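Local coordinates for protein ABC transporter (Thermotoga maritima, PDB 1JI0) that binds ATP and probably hydrolyses it to power the transport of branched-chain amino acids across the membrane, at residues Ala51-Gln59 / Ile70-Ile78; Met81-Arg90 / Pro158-Gly169. All coordinates share one frame; numbering follows the deposited sequence.

Contact 1 of 2, residues Ala51-Gln59 / Ile70-Ile78; sequences AIAGLVRAQ and ITNKPAHVI
The end of helix 45-52 meets the start of helix 75-80 where Gly54 and Ala75 bring their CA atoms within 4.7 Å. In this ABC-type nucleotide-binding fold, helix 45-52 follows the Walker A loop and closes in a Schellman motif, Gly54 taking positive phi. Opposite it, Ile70-Lys73 forms a type II turn, and Pro74 is the N-cap of the second helix. Direct backbone contact is sparse: Ala75 CA makes a CH···O contact with Ala53 O (3.3 Å), while waters link Ala51 O to Asn72 N, Ile52 O to Ile70 O, and Ala53 O to Ala75 O, taking up Ile52 O and Ala53 O and giving Ala51 O a second donor besides Gly54 N. Ile78 CD1 lies 3.6 Å from Ile52 O, Leu55 CD2 touches Ala75 CB, and Ala58 CB faces Thr71 CG2; the Thr71 hydroxyl is turned to Ile63 N. Asn72 makes the direct polar link. Its amide grips both backbone polar groups of Ala58: OD1 takes Ala58 N on an in-plane lone pair (2.9 Å), and ND2 gives to Ala58 O (3.0 Å), each N-H pointing almost straight at its acceptor. With CG anti to the backbone N (chi1 -176°), the extended Arg57 crosses Asn72 at about a right angle, yet the guanidinium and amide planes are only 10° apart; Asn72 ND2 lies over one guanidinium face, 3.8 Å from Arg57 NH2.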
loop_
_atom_site.group_PDB
_atom_site.type_symbol
_atom_site.label_atom_id
_atom_site.label_comp_id
_atom_site.label_asym_id
_atom_site.label_seq_id
_atom_site.Cartn_x
_atom_site.Cartn_y
_atom_site.Cartn_z
ATOM N N ALA A 51 -5.069 6.899 -8.877
ATOM C CA ALA A 51 -5.034 8.338 -9.089
ATOM C C ALA A 51 -3.741 8.879 -8.486
ATOM O O ALA A 51 -2.986 9.598 -9.145
ATOM C CB ALA A 51 -6.243 8.990 -8.443
ATOM N N ILE A 52 -3.474 8.511 -7.236
ATOM C CA ILE A 52 -2.267 8.964 -6.553
ATOM C C ILE A 52 -1.020 8.617 -7.358
ATOM O O ILE A 52 -0.097 9.430 -7.463
ATOM C CB ILE A 52 -2.149 8.333 -5.139
ATOM C CG1 ILE A 52 -3.253 8.881 -4.226
ATOM C CG2 ILE A 52 -0.780 8.633 -4.550
ATOM C CD1 ILE A 52 -3.409 8.119 -2.907
ATOM N N ALA A 53 -0.997 7.413 -7.932
ATOM C CA ALA A 53 0.145 6.949 -8.725
ATOM C C ALA A 53 0.120 7.500 -10.154
ATOM O O ALA A 53 1.028 7.235 -10.946
ATOM C CB ALA A 53 0.169 5.423 -8.761
ATOM N N GLY A 54 -0.926 8.253 -10.476
ATOM C CA GLY A 54 -1.050 8.828 -11.806
ATOM C C GLY A 54 -1.403 7.824 -12.891
ATOM O O GLY A 54 -1.012 7.995 -14.049
ATOM N N LEU A 55 -2.140 6.780 -12.528
ATOM C CA LEU A 55 -2.534 5.752 -13.486
ATOM C C LEU A 55 -3.922 6.043 -14.037
ATOM O O LEU A 55 -4.340 5.468 -15.036
ATOM C CB LEU A 55 -2.506 4.376 -12.821
ATOM C CG LEU A 55 -1.150 3.991 -12.229
ATOM C CD1 LEU A 55 -1.227 2.612 -11.599
ATOM C CD2 LEU A 55 -0.100 4.024 -13.316
ATOM N N VAL A 56 -4.641 6.933 -13.369
ATOM C CA VAL A 56 -5.967 7.332 -13.810
ATOM C C VAL A 56 -5.995 8.837 -13.581
ATOM O O VAL A 56 -5.315 9.335 -12.687
ATOM C CB VAL A 56 -7.081 6.619 -13.004
ATOM C CG1 VAL A 56 -6.982 6.967 -11.533
ATOM C CG2 VAL A 56 -8.437 7.013 -13.545
ATOM N N ARG A 57 -6.759 9.565 -14.385
ATOM C CA ARG A 57 -6.801 11.016 -14.258
ATOM C C ARG A 57 -7.660 11.577 -13.133
ATOM O O ARG A 57 -8.741 11.067 -12.833
ATOM C CB ARG A 57 -7.258 11.648 -15.578
ATOM C CG ARG A 57 -7.225 13.168 -15.562
ATOM C CD ARG A 57 -7.870 13.760 -16.803
ATOM N NE ARG A 57 -7.988 15.211 -16.710
ATOM C CZ ARG A 57 -6.954 16.044 -16.681
ATOM N NH1 ARG A 57 -7.161 17.351 -16.589
ATOM N NH2 ARG A 57 -5.714 15.573 -16.752
ATOM N N ALA A 58 -7.164 12.648 -12.521
ATOM C CA ALA A 58 -7.880 13.328 -11.454
ATOM C C ALA A 58 -8.497 14.569 -12.092
ATOM O O ALA A 58 -7.794 15.524 -12.403
ATOM C CB ALA A 58 -6.914 13.727 -10.344
ATOM N N GLN A 59 -9.811 14.538 -12.288
ATOM C CA GLN A 59 -10.535 15.644 -12.911
ATOM C C GLN A 59 -10.642 16.865 -12.001
ATOM O O GLN A 59 -10.803 17.990 -12.471
ATOM C CB GLN A 59 -11.949 15.193 -13.294
ATOM C CG GLN A 59 -12.038 13.773 -13.849
ATOM C CD GLN A 59 -11.433 13.631 -15.230
ATOM O OE1 GLN A 59 -11.630 12.614 -15.905
ATOM N NE2 GLN A 59 -10.691 14.650 -15.661
ATOM N N ILE A 70 1.550 16.907 -7.070
ATOM C CA ILE A 70 1.954 15.950 -8.096
ATOM C C ILE A 70 0.722 15.468 -8.845
ATOM O O ILE A 70 0.756 14.437 -9.509
ATOM C CB ILE A 70 2.663 14.709 -7.491
ATOM C CG1 ILE A 70 1.765 14.065 -6.427
ATOM C CG2 ILE A 70 4.009 15.101 -6.908
ATOM C CD1 ILE A 70 2.215 12.685 -6.018
ATOM N N THR A 71 -0.368 16.213 -8.707
ATOM C CA THR A 71 -1.625 15.884 -9.354
ATOM C C THR A 71 -1.455 15.703 -10.855
ATOM O O THR A 71 -1.029 16.620 -11.561
ATOM C CB THR A 71 -2.664 16.981 -9.124
ATOM O OG1 THR A 71 -2.719 17.295 -7.731
ATOM C CG2 THR A 71 -4.034 16.520 -9.582
ATOM N N ASN A 72 -1.786 14.506 -11.329
ATOM C CA ASN A 72 -1.707 14.163 -12.744
ATOM C C ASN A 72 -0.314 14.120 -13.364
ATOM O O ASN A 72 -0.172 14.190 -14.584
ATOM C CB ASN A 72 -2.619 15.090 -13.554
ATOM C CG ASN A 72 -4.080 14.830 -13.280
ATOM O OD1 ASN A 72 -4.519 13.678 -13.285
ATOM N ND2 ASN A 72 -4.846 15.890 -13.038
ATOM N N LYS A 73 0.718 13.995 -12.538
ATOM C CA LYS A 73 2.067 13.902 -13.075
ATOM C C LYS A 73 2.222 12.512 -13.670
ATOM O O LYS A 73 1.437 11.614 -13.367
ATOM C CB LYS A 73 3.116 14.104 -11.981
ATOM C CG LYS A 73 3.350 15.557 -11.584
ATOM C CD LYS A 73 4.580 15.680 -10.693
ATOM C CE LYS A 73 4.880 17.137 -10.364
ATOM N NZ LYS A 73 5.111 17.963 -11.588
ATOM N N PRO A 74 3.241 12.311 -14.520
ATOM C CA PRO A 74 3.477 11.006 -15.144
ATOM C C PRO A 74 3.737 9.916 -14.103
ATOM O O PRO A 74 4.535 10.098 -13.179
ATOM C CB PRO A 74 4.703 11.260 -16.020
ATOM C CG PRO A 74 4.592 12.724 -16.348
ATOM C CD PRO A 74 4.199 13.309 -15.023
ATOM N N ALA A 75 3.074 8.776 -14.267
ATOM C CA ALA A 75 3.238 7.665 -13.340
ATOM C C ALA A 75 4.707 7.320 -13.131
ATOM O O ALA A 75 5.128 7.016 -12.014
ATOM C CB ALA A 75 2.483 6.438 -13.855
ATOM N N HIS A 76 5.491 7.383 -14.202
ATOM C CA HIS A 76 6.903 7.048 -14.105
ATOM C C HIS A 76 7.677 8.066 -13.268
ATOM O O HIS A 76 8.661 7.721 -12.605
ATOM C CB HIS A 76 7.498 6.863 -15.522
ATOM C CG HIS A 76 7.875 8.135 -16.223
ATOM N ND1 HIS A 76 9.071 8.782 -15.992
ATOM C CD2 HIS A 76 7.245 8.842 -17.192
ATOM C CE1 HIS A 76 9.163 9.834 -16.792
ATOM N NE2 HIS A 76 8.067 9.893 -17.530
ATOM N N VAL A 77 7.211 9.307 -13.268
ATOM C CA VAL A 77 7.849 10.363 -12.486
ATOM C C VAL A 77 7.515 10.144 -11.012
ATOM O O VAL A 77 8.401 10.121 -10.158
ATOM C CB VAL A 77 7.332 11.763 -12.897
ATOM C CG1 VAL A 77 7.954 12.833 -12.007
ATOM C CG2 VAL A 77 7.655 12.028 -14.360
ATOM N N ILE A 78 6.224 9.988 -10.732
ATOM C CA ILE A 78 5.741 9.772 -9.374
ATOM C C ILE A 78 6.447 8.588 -8.724
ATOM O O ILE A 78 6.708 8.599 -7.524
ATOM C CB ILE A 78 4.216 9.551 -9.375
ATOM C CG1 ILE A 78 3.519 10.851 -9.789
ATOM C CG2 ILE A 78 3.747 9.078 -7.997
ATOM C CD1 ILE A 78 2.022 10.726 -10.013
HETATM O O HOH W 1 -2.512 12.540 -9.808
HETATM O O HOH W 2 -0.470 12.043 -8.417
HETATM O O HOH W 3 3.151 6.090 -10.355
HETATM O O HOH W 4 -0.651 10.811 -14.911
HETATM O O HOH W 5 -3.481 11.293 -12.063
#

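Contact 2 of 2, residues Met81-Arg90 / Pro158-Gly169. With ATP (adenosine-5'-triphosphate), chain B.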
loop_
_atom_site.group_PDB
_atom_site.type_symbol
_atom_site.label_atom_id
_atom_site.label_comp_id
_atom_site.label_asym_id
_atom_site.label_seq_id
_atom_site.Cartn_x
_atom_site.Cartn_y
_atom_site.Cartn_z
HETATM N N MSE A 81 9.897 9.617 -7.746
HETATM C CA MSE A 81 9.873 10.529 -6.612
HETATM C C MSE A 81 9.895 9.800 -5.277
HETATM O O MSE A 81 10.193 10.397 -4.244
HETATM C CB MSE A 81 8.646 11.428 -6.690
HETATM C CG MSE A 81 8.728 12.411 -7.836
HETATM SE SE MSE A 81 7.234 13.589 -7.868
HETATM C CE MSE A 81 7.971 15.010 -6.777
ATOM N N GLY A 82 9.570 8.514 -5.289
ATOM C CA GLY A 82 9.604 7.774 -4.042
ATOM C C GLY A 82 8.319 7.091 -3.631
ATOM O O GLY A 82 8.252 6.525 -2.537
ATOM N N ILE A 83 7.300 7.140 -4.482
ATOM C CA ILE A 83 6.039 6.479 -4.174
ATOM C C ILE A 83 6.006 5.091 -4.805
ATOM O O ILE A 83 5.922 4.960 -6.024
ATOM C CB ILE A 83 4.822 7.285 -4.686
ATOM C CG1 ILE A 83 4.698 8.591 -3.904
ATOM C CG2 ILE A 83 3.538 6.463 -4.526
ATOM C CD1 ILE A 83 3.467 9.393 -4.250
ATOM N N ALA A 84 6.077 4.062 -3.963
ATOM C CA ALA A 84 6.046 2.675 -4.415
ATOM C C ALA A 84 4.647 2.088 -4.258
ATOM O O ALA A 84 3.985 2.306 -3.239
ATOM C CB ALA A 84 7.039 1.845 -3.619
ATOM N N LEU A 85 4.197 1.349 -5.267
ATOM C CA LEU A 85 2.882 0.728 -5.227
ATOM C C LEU A 85 2.951 -0.776 -5.462
ATOM O O LEU A 85 3.535 -1.230 -6.443
ATOM C CB LEU A 85 1.966 1.357 -6.278
ATOM C CG LEU A 85 0.657 0.625 -6.605
ATOM C CD1 LEU A 85 -0.209 0.497 -5.354
ATOM C CD2 LEU A 85 -0.090 1.379 -7.688
ATOM N N VAL A 86 2.379 -1.543 -4.536
ATOM C CA VAL A 86 2.309 -2.998 -4.662
ATOM C C VAL A 86 0.827 -3.216 -4.955
ATOM O O VAL A 86 0.006 -3.318 -4.040
ATOM C CB VAL A 86 2.685 -3.724 -3.351
ATOM C CG1 VAL A 86 2.675 -5.230 -3.577
ATOM C CG2 VAL A 86 4.068 -3.291 -2.882
ATOM N N PRO A 87 0.469 -3.278 -6.248
ATOM C CA PRO A 87 -0.898 -3.468 -6.743
ATOM C C PRO A 87 -1.486 -4.831 -6.422
ATOM O O PRO A 87 -0.797 -5.701 -5.900
ATOM C CB PRO A 87 -0.738 -3.264 -8.241
ATOM C CG PRO A 87 0.583 -3.935 -8.488
ATOM C CD PRO A 87 1.438 -3.407 -7.356
ATOM N N GLU A 88 -2.769 -4.996 -6.732
ATOM C CA GLU A 88 -3.451 -6.266 -6.517
ATOM C C GLU A 88 -2.943 -7.227 -7.583
ATOM O O GLU A 88 -2.551 -6.804 -8.671
ATOM C CB GLU A 88 -4.966 -6.108 -6.675
ATOM C CG GLU A 88 -5.677 -5.514 -5.475
ATOM C CD GLU A 88 -7.184 -5.424 -5.675
ATOM O OE1 GLU A 88 -7.635 -4.593 -6.494
ATOM O OE2 GLU A 88 -7.918 -6.194 -5.014
ATOM N N GLY A 89 -2.943 -8.517 -7.268
ATOM C CA GLY A 89 -2.487 -9.497 -8.233
ATOM C C GLY A 89 -1.102 -10.047 -7.978
ATOM O O GLY A 89 -0.560 -10.758 -8.821
ATOM N N ARG A 90 -0.529 -9.723 -6.823
ATOM C CA ARG A 90 0.800 -10.207 -6.458
ATOM C C ARG A 90 1.692 -10.244 -7.696
ATOM O O ARG A 90 2.362 -11.244 -7.958
ATOM C CB ARG A 90 0.697 -11.618 -5.870
ATOM C CG ARG A 90 -0.504 -11.827 -4.952
ATOM C CD ARG A 90 -0.811 -13.307 -4.789
ATOM N NE ARG A 90 -2.100 -13.539 -4.141
ATOM C CZ ARG A 90 -2.721 -14.716 -4.119
ATOM N NH1 ARG A 90 -2.169 -15.769 -4.711
ATOM N NH2 ARG A 90 -3.895 -14.844 -3.512
ATOM N N PRO A 158 11.225 3.083 -0.419
ATOM C CA PRO A 158 10.078 3.968 -0.668
ATOM C C PRO A 158 9.907 5.087 0.349
ATOM O O PRO A 158 10.164 4.904 1.537
ATOM C CB PRO A 158 8.880 3.011 -0.638
ATOM C CG PRO A 158 9.486 1.636 -0.801
ATOM C CD PRO A 158 10.763 1.737 -0.044
ATOM N N LYS A 159 9.477 6.253 -0.122
ATOM C CA LYS A 159 9.222 7.367 0.777
ATOM C C LYS A 159 7.774 7.192 1.221
ATOM O O LYS A 159 7.346 7.721 2.248
ATOM C CB LYS A 159 9.410 8.704 0.055
ATOM C CG LYS A 159 10.871 9.046 -0.210
ATOM C CD LYS A 159 11.022 10.426 -0.815
ATOM C CE LYS A 159 12.491 10.767 -1.037
ATOM N NZ LYS A 159 12.650 12.172 -1.521
ATOM N N LEU A 160 7.029 6.433 0.424
ATOM C CA LEU A 160 5.631 6.129 0.701
ATOM C C LEU A 160 5.342 4.758 0.100
ATOM O O LEU A 160 5.455 4.570 -1.118
ATOM C CB LEU A 160 4.716 7.168 0.056
ATOM C CG LEU A 160 3.266 7.333 0.542
ATOM C CD1 LEU A 160 2.351 7.301 -0.653
ATOM C CD2 LEU A 160 2.872 6.259 1.549
ATOM N N LEU A 161 4.988 3.796 0.945
ATOM C CA LEU A 161 4.679 2.452 0.454
ATOM C C LEU A 161 3.166 2.270 0.412
ATOM O O LEU A 161 2.497 2.325 1.453
ATOM C CB LEU A 161 5.313 1.391 1.358
ATOM C CG LEU A 161 5.004 -0.090 1.081
ATOM C CD1 LEU A 161 5.494 -0.480 -0.308
ATOM C CD2 LEU A 161 5.683 -0.967 2.137
HETATM N N MSE A 162 2.624 2.076 -0.789
HETATM C CA MSE A 162 1.189 1.875 -0.965
HETATM C C MSE A 162 0.965 0.404 -1.297
HETATM O O MSE A 162 1.732 -0.188 -2.059
HETATM C CB MSE A 162 0.651 2.760 -2.092
HETATM C CG MSE A 162 0.941 4.251 -1.891
HETATM SE SE MSE A 162 -0.085 5.420 -3.019
HETATM C CE MSE A 162 -1.593 5.694 -1.881
HETATM N N MSE A 163 -0.079 -0.184 -0.718
HETATM C CA MSE A 163 -0.375 -1.594 -0.936
HETATM C C MSE A 163 -1.872 -1.787 -1.152
HETATM O O MSE A 163 -2.689 -1.316 -0.357
HETATM C CB MSE A 163 0.092 -2.411 0.271
HETATM C CG MSE A 163 1.546 -2.187 0.662
HETATM SE SE MSE A 163 2.072 -3.244 2.227
HETATM C CE MSE A 163 2.663 -1.832 3.374
ATOM N N ASP A 164 -2.227 -2.476 -2.231
ATOM C CA ASP A 164 -3.627 -2.713 -2.555
ATOM C C ASP A 164 -3.988 -4.155 -2.229
ATOM O O ASP A 164 -3.538 -5.091 -2.900
ATOM C CB ASP A 164 -3.893 -2.423 -4.043
ATOM C CG ASP A 164 -5.376 -2.320 -4.368
ATOM O OD1 ASP A 164 -6.219 -2.541 -3.474
ATOM O OD2 ASP A 164 -5.713 -2.014 -5.527
ATOM N N GLU A 165 -4.796 -4.312 -1.182
ATOM C CA GLU A 165 -5.262 -5.605 -0.702
ATOM C C GLU A 165 -4.165 -6.654 -0.629
ATOM O O GLU A 165 -4.238 -7.685 -1.288
ATOM C CB GLU A 165 -6.405 -6.102 -1.579
ATOM C CG GLU A 165 -7.449 -5.034 -1.805
ATOM C CD GLU A 165 -8.844 -5.571 -1.721
ATOM O OE1 GLU A 165 -9.110 -6.359 -0.790
ATOM O OE2 GLU A 165 -9.678 -5.206 -2.576
ATOM N N PRO A 166 -3.143 -6.409 0.200
ATOM C CA PRO A 166 -1.995 -7.301 0.404
ATOM C C PRO A 166 -2.381 -8.701 0.896
ATOM O O PRO A 166 -1.640 -9.663 0.679
ATOM C CB PRO A 166 -1.160 -6.570 1.457
ATOM C CG PRO A 166 -1.603 -5.143 1.347
ATOM C CD PRO A 166 -3.068 -5.245 1.097
ATOM N N SER A 167 -3.532 -8.819 1.555
ATOM C CA SER A 167 -3.950 -10.113 2.089
ATOM C C SER A 167 -5.052 -10.811 1.309
ATOM O O SER A 167 -5.524 -11.874 1.723
ATOM C CB SER A 167 -4.416 -9.949 3.538
ATOM O OG SER A 167 -5.655 -9.271 3.566
ATOM N N LEU A 168 -5.461 -10.233 0.188
ATOM C CA LEU A 168 -6.529 -10.815 -0.623
ATOM C C LEU A 168 -6.281 -12.270 -0.997
ATOM O O LEU A 168 -5.218 -12.608 -1.514
ATOM C CB LEU A 168 -6.730 -10.000 -1.908
ATOM C CG LEU A 168 -7.883 -10.434 -2.823
ATOM C CD1 LEU A 168 -9.198 -10.421 -2.052
ATOM C CD2 LEU A 168 -7.964 -9.498 -4.023
ATOM N N GLY A 169 -7.274 -13.116 -0.725
ATOM C CA GLY A 169 -7.197 -14.531 -1.053
ATOM C C GLY A 169 -6.181 -15.399 -0.333
ATOM O O GLY A 169 -5.992 -16.560 -0.703
HETATM P PG ATP B . -10.209 -3.413 -5.780
HETATM O O1G ATP B . -10.493 -4.854 -5.647
HETATM O O2G ATP B . -9.362 -2.844 -4.710
HETATM O O3G ATP B . -9.871 -3.007 -7.191
HETATM P PB ATP B . -12.011 -1.155 -5.222
HETATM O O1B ATP B . -13.160 -1.068 -4.266
HETATM O O2B ATP B . -10.791 -0.435 -4.903
HETATM O O3B ATP B . -11.634 -2.726 -5.445
HETATM P PA ATP B . -12.235 0.211 -7.812
HETATM O O1A ATP B . -10.995 -0.225 -8.472
HETATM O O2A ATP B . -12.349 1.640 -7.422
HETATM O O3A ATP B . -12.583 -0.785 -6.609
HETATM O "O5'" ATP B . -13.426 -0.166 -8.751
HETATM C "C5'" ATP B . -14.780 0.093 -8.369
HETATM C "C4'" ATP B . -15.367 1.226 -9.130
HETATM O "O4'" ATP B . -15.453 0.808 -10.524
HETATM C "C3'" ATP B . -16.788 1.520 -8.721
HETATM O "O3'" ATP B . -16.946 2.937 -8.514
HETATM C "C2'" ATP B . -17.609 0.990 -9.861
HETATM O "O2'" ATP B . -18.840 1.675 -10.063
HETATM C "C1'" ATP B . -16.690 1.282 -11.059
HETATM N N9 ATP B . -16.992 0.546 -12.345
HETATM C C8 ATP B . -16.094 0.024 -13.255
HETATM N N7 ATP B . -16.625 -0.557 -14.295
HETATM C C5 ATP B . -17.985 -0.413 -14.066
HETATM C C6 ATP B . -19.135 -0.818 -14.812
HETATM N N6 ATP B . -19.006 -1.460 -15.961
HETATM N N1 ATP B . -20.374 -0.532 -14.325
HETATM C C2 ATP B . -20.488 0.121 -13.160
HETATM N N3 ATP B . -19.493 0.559 -12.359
HETATM C C4 ATP B . -18.237 0.253 -12.881
HETATM O O HOH W 6 11.250 12.601 -3.652
HETATM O O HOH W 7 -0.719 -5.584 -2.468
HETATM O O HOH W 8 -3.652 -2.109 -7.118
HETATM O O HOH W 9 -2.572 -11.452 -1.894
#
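Strand 160-164, which carries the Walker B sequence, pairs in parallel with edge strand 83-86, Ile83 lying beside Leu160 and Val86 beside Met163, and both run toward the ATP site of the ABC ATPase. Gly82 O opens the ladder by accepting from Lys159 N and Leu160 N together. It continues through Ala84 N to Leu160 O, Met162 N to Ala84 O and Val86 N to Met162 O, and closes with Asp164 N to Val86 O (3.0 Å). On one face Ile83 CG2 touches both Leu160 CD1 and the selenium of Met162; on the other Ala84 CB rests against the Pro158 ring, and Val86 CG2 meets Leu161 CD1. At and just past the strand ends the carboxylates of Glu88, Asp164 and Glu165 gather near the gamma-phosphate. In Glu88, probably at the Q-loop position of the family, chi1 of -79° sets CG beside the backbone N and lays it 3.4 Å from Asp164 CG, and the extended chain beyond carries the carboxylate on toward ATP. Glu88 OE2 stands 3.2 Å from Glu165 OE2, their carboxylate planes 15° apart, without a hydrogen bond. Water 8 joins Glu88 N to Asp164 OD2, an oxygen that also bonds Thr46 OG1 of the Walker A motif. Trimmed to an alanine here, Glu88 loses both methylene and carboxylate, which would probably leave a gap beside Asp164 CG and Glu165 CG. Beyond this site Arg90 NH2 gives an edge-on hydrogen bond to Leu168 O (3.3 Å, 164° at the hydrogen).

In the fold
Contact 2 lies near the middle of the chain, its centre about 3 Å from that of the whole molecule, and forms part of the parallel portion of the mixed sheet; contact 1 sits about 16 Å out, where loops and helix ends meet. Helix 75-80 is followed, after a short glycine-containing turn, by strand 83-86, so segment 70-78 of contact 1 leads into contact 2. The two also meet through apolar side chains, Ile70 on Ile83 and Ile52 on Met162. Their polar chemistry differs: contact 1 relies on bridging waters and a single side-chain amide, whereas contact 2 has a regular backbone ladder that ends in acidic groups at ATP. Helix 45-52 serves both, ending in contact 1 while Leu49 packs on Met162 and Asp164.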